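Local structure of protein CT_858 (Chlamydia trachomatis, 3DOR) at residues B[383-388]-B[413-418]. The protein probably acts as a serine-type endopeptidase, the secreted chlamydial protease CPAF, cleaving proteins by a serine-dependent mechanism. Sequence-based numbering, arbitrary orientation.
Sequences TLLENV and EYLKSF. With SO4 (sulfate ion), chain P.
Lys416 lays its long side chain over Leu385 and brings its ammonium group up to the backbone of 383-388, yet forms no hydrogen bond there: NZ comes within 3.3 Å of Val388 O, but at a poor angle. The partner that does hold it belongs to its own helix. Glu413, one turn earlier, bends at chi2 (-54°) and swings its carboxylate back toward the lysine, giving a salt bridge of 3.1 Å from Lys416 NZ to Glu413 OE2. The nitrogen meets OE2 on the syn side, 33° out of the carboxylate plane. Two carbonyl oxygens, Val388 O and the more distant Leu385 O, also lie near the ammonium group and would probably add to the electrostatic pull on it.

Lysine suits this place because its methylene chain is apolar up to the charge; CD rests 3.5 Å from Leu385 CB. Bends at chi2 and chi3 (73°) carry the chain obliquely across Leu385 and on to the glutamate. Helices 372-384 and 409-428 lie within the S41 family region, and here the turn that follows the first packs against the flank of the second, about 31 Å from the centre of the chain to the centre of the contact. Leu385 leaves helical geometry and begins a type I turn, closed by a bond of 3.1 Å from Val388 N to Leu385 O. The turn leads toward helix 391-398, which Val388 touches at Glu393 and Ser394.

Leu385, whose CB is directed at the helix, sets CD1 against Leu415 CB at 3.5 Å, tighter than usual for two carbons. Leucines suit this buried, apolar site, where Leu415 also touches Trp381, Leu398 and Phe440. Farther round the helix, Ser417 OG donates a 3.0 Å hydrogen bond to O2 of a sulfate ion, probably from the crystallisation liquor.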
ATOM      1  N   THR B 383      14.882   4.031  17.409  1.00 35.40           N
ATOM      2  CA  THR B 383      14.454   5.317  17.945  1.00 38.01           C
ATOM      3  C   THR B 383      13.187   5.103  18.770  1.00 38.16           C
ATOM      4  O   THR B 383      13.014   5.700  19.827  1.00 38.74           O
ATOM      5  CB  THR B 383      14.181   6.358  16.831  1.00 38.70           C
ATOM      6  OG1 THR B 383      13.011   5.988  16.095  1.00 43.26           O
ATOM      7  CG2 THR B 383      15.355   6.439  15.885  1.00 39.01           C
ATOM      8  N   LEU B 384      12.317   4.219  18.295  1.00 37.48           N
ATOM      9  CA  LEU B 384      11.067   3.927  18.988  1.00 38.04           C
ATOM     10  C   LEU B 384      11.288   3.408  20.415  1.00 37.27           C
ATOM     11  O   LEU B 384      10.574   3.783  21.342  1.00 36.55           O
ATOM     12  CB  LEU B 384      10.276   2.882  18.193  1.00 38.09           C
ATOM     13  CG  LEU B 384       8.788   2.666  18.478  1.00 41.86           C
ATOM     14  CD1 LEU B 384       8.301   1.504  17.634  1.00 42.64           C
ATOM     15  CD2 LEU B 384       8.542   2.367  19.941  1.00 42.46           C
ATOM     16  N   LEU B 385      12.281   2.545  20.587  1.00 36.87           N
ATOM     17  CA  LEU B 385      12.551   1.947  21.889  1.00 37.84           C
ATOM     18  C   LEU B 385      13.758   2.542  22.584  1.00 39.66           C
ATOM     19  O   LEU B 385      14.236   2.005  23.581  1.00 38.76           O
ATOM     20  CB  LEU B 385      12.758   0.441  21.724  1.00 33.70           C
ATOM     21  CG  LEU B 385      11.636  -0.263  20.955  1.00 33.64           C
ATOM     22  CD1 LEU B 385      12.035  -1.709  20.653  1.00 31.15           C
ATOM     23  CD2 LEU B 385      10.346  -0.189  21.776  1.00 31.91           C
ATOM     24  N   GLU B 386      14.243   3.652  22.053  1.00 43.22           N
ATOM     25  CA  GLU B 386      15.408   4.322  22.602  1.00 47.31           C
ATOM     26  C   GLU B 386      15.437   4.373  24.133  1.00 47.74           C
ATOM     27  O   GLU B 386      16.414   3.942  24.750  1.00 47.48           O
ATOM     28  CB  GLU B 386      15.486   5.739  22.039  1.00 50.50           C
ATOM     29  CG  GLU B 386      16.835   6.407  22.220  1.00 56.39           C
ATOM     30  CD  GLU B 386      16.879   7.785  21.597  1.00 59.21           C
ATOM     31  OE1 GLU B 386      16.535   7.904  20.399  1.00 60.11           O
ATOM     32  OE2 GLU B 386      17.257   8.747  22.304  1.00 61.66           O
ATOM     33  N   ASN B 387      14.367   4.873  24.745  1.00 47.34           N
ATOM     34  CA  ASN B 387      14.335   4.993  26.200  1.00 49.21           C
ATOM     35  C   ASN B 387      13.450   4.012  26.960  1.00 49.87           C
ATOM     36  O   ASN B 387      12.852   4.368  27.982  1.00 50.43           O
ATOM     37  CB  ASN B 387      13.954   6.422  26.585  1.00 49.89           C
ATOM     38  CG  ASN B 387      14.961   7.439  26.090  1.00 49.75           C
ATOM     39  OD1 ASN B 387      14.612   8.367  25.365  1.00 51.25           O
ATOM     40  ND2 ASN B 387      16.223   7.266  26.477  1.00 49.84           N
ATOM     41  N   VAL B 388      13.371   2.779  26.474  1.00 48.44           N
ATOM     42  CA  VAL B 388      12.572   1.760  27.133  1.00 45.95           C
ATOM     43  C   VAL B 388      13.503   0.896  27.968  1.00 45.71           C
ATOM     44  O   VAL B 388      14.375   0.216  27.423  1.00 45.82           O
ATOM     45  CB  VAL B 388      11.827   0.882  26.103  1.00 46.19           C
ATOM     46  CG1 VAL B 388      11.183  -0.313  26.789  1.00 44.72           C
ATOM     47  CG2 VAL B 388      10.767   1.706  25.407  1.00 44.12           C
ATOM     48  N   GLU B 413      13.870  -5.526  24.031  1.00 30.75           N
ATOM     49  CA  GLU B 413      15.281  -5.812  23.827  1.00 32.15           C
ATOM     50  C   GLU B 413      15.515  -6.621  22.556  1.00 31.74           C
ATOM     51  O   GLU B 413      16.526  -6.434  21.884  1.00 31.93           O
ATOM     52  CB  GLU B 413      15.857  -6.551  25.037  1.00 35.17           C
ATOM     53  CG  GLU B 413      15.951  -5.683  26.288  1.00 40.36           C
ATOM     54  CD  GLU B 413      16.720  -4.391  26.033  1.00 43.82           C
ATOM     55  OE1 GLU B 413      17.815  -4.466  25.438  1.00 47.03           O
ATOM     56  OE2 GLU B 413      16.238  -3.302  26.422  1.00 46.49           O
ATOM     57  N   TYR B 414      14.589  -7.521  22.229  1.00 30.01           N
ATOM     58  CA  TYR B 414      14.721  -8.317  21.010  1.00 29.92           C
ATOM     59  C   TYR B 414      14.632  -7.394  19.805  1.00 29.28           C
ATOM     60  O   TYR B 414      15.426  -7.502  18.872  1.00 28.45           O
ATOM     61  CB  TYR B 414      13.605  -9.365  20.903  1.00 26.10           C
ATOM     62  CG  TYR B 414      13.850 -10.656  21.650  1.00 28.36           C
ATOM     63  CD1 TYR B 414      12.775 -11.412  22.114  1.00 28.69           C
ATOM     64  CD2 TYR B 414      15.143 -11.150  21.857  1.00 26.56           C
ATOM     65  CE1 TYR B 414      12.970 -12.625  22.759  1.00 27.39           C
ATOM     66  CE2 TYR B 414      15.350 -12.369  22.504  1.00 26.02           C
ATOM     67  CZ  TYR B 414      14.252 -13.102  22.951  1.00 29.63           C
ATOM     68  OH  TYR B 414      14.414 -14.319  23.581  1.00 30.08           O
ATOM     69  N   LEU B 415      13.652  -6.492  19.829  1.00 29.32           N
ATOM     70  CA  LEU B 415      13.445  -5.556  18.732  1.00 29.71           C
ATOM     71  C   LEU B 415      14.660  -4.645  18.520  1.00 30.50           C
ATOM     72  O   LEU B 415      15.033  -4.350  17.380  1.00 29.65           O
ATOM     73  CB  LEU B 415      12.178  -4.731  18.978  1.00 28.33           C
ATOM     74  CG  LEU B 415      10.874  -5.537  18.914  1.00 29.26           C
ATOM     75  CD1 LEU B 415       9.713  -4.707  19.442  1.00 27.86           C
ATOM     76  CD2 LEU B 415      10.615  -5.974  17.486  1.00 24.18           C
ATOM     77  N   LYS B 416      15.283  -4.210  19.609  1.00 30.49           N
ATOM     78  CA  LYS B 416      16.471  -3.369  19.492  1.00 32.23           C
ATOM     79  C   LYS B 416      17.633  -4.183  18.937  1.00 31.38           C
ATOM     80  O   LYS B 416      18.418  -3.691  18.128  1.00 32.29           O
ATOM     81  CB  LYS B 416      16.832  -2.765  20.848  1.00 31.93           C
ATOM     82  CG  LYS B 416      15.971  -1.563  21.164  1.00 35.75           C
ATOM     83  CD  LYS B 416      15.597  -1.465  22.624  1.00 39.53           C
ATOM     84  CE  LYS B 416      16.758  -1.057  23.496  1.00 40.72           C
ATOM     85  NZ  LYS B 416      16.237  -0.667  24.844  1.00 41.02           N
ATOM     86  N   SER B 417      17.732  -5.437  19.365  1.00 31.29           N
ATOM     87  CA  SER B 417      18.788  -6.313  18.883  1.00 31.29           C
ATOM     88  C   SER B 417      18.602  -6.509  17.372  1.00 31.03           C
ATOM     89  O   SER B 417      19.564  -6.528  16.606  1.00 31.04           O
ATOM     90  CB  SER B 417      18.721  -7.656  19.613  1.00 31.93           C
ATOM     91  OG  SER B 417      19.628  -8.579  19.039  1.00 34.28           O
ATOM     92  N   PHE B 418      17.351  -6.636  16.946  1.00 30.43           N
ATOM     93  CA  PHE B 418      17.049  -6.803  15.530  1.00 29.86           C
ATOM     94  C   PHE B 418      17.590  -5.615  14.733  1.00 29.45           C
ATOM     95  O   PHE B 418      18.244  -5.786  13.706  1.00 30.35           O
ATOM     96  CB  PHE B 418      15.532  -6.899  15.322  1.00 27.23           C
ATOM     97  CG  PHE B 418      15.115  -6.906  13.874  1.00 30.07           C
ATOM     98  CD1 PHE B 418      15.141  -8.084  13.134  1.00 28.13           C
ATOM     99  CD2 PHE B 418      14.714  -5.731  13.247  1.00 29.07           C
ATOM    100  CE1 PHE B 418      14.773  -8.100  11.794  1.00 29.77           C
ATOM    101  CE2 PHE B 418      14.346  -5.731  11.906  1.00 31.64           C
ATOM    102  CZ  PHE B 418      14.376  -6.926  11.174  1.00 32.34           C
TER
HETATM  103  S   SO4 P 620      23.113  -7.538  19.488  1.00 63.31           S
HETATM  104  O1  SO4 P 620      22.865  -8.688  18.548  1.00 60.72           O
HETATM  105  O2  SO4 P 620      21.989  -7.479  20.481  1.00 61.90           O
HETATM  106  O3  SO4 P 620      24.388  -7.724  20.264  1.00 62.48           O
HETATM  107  O4  SO4 P 620      23.218  -6.297  18.661  1.00 62.34           O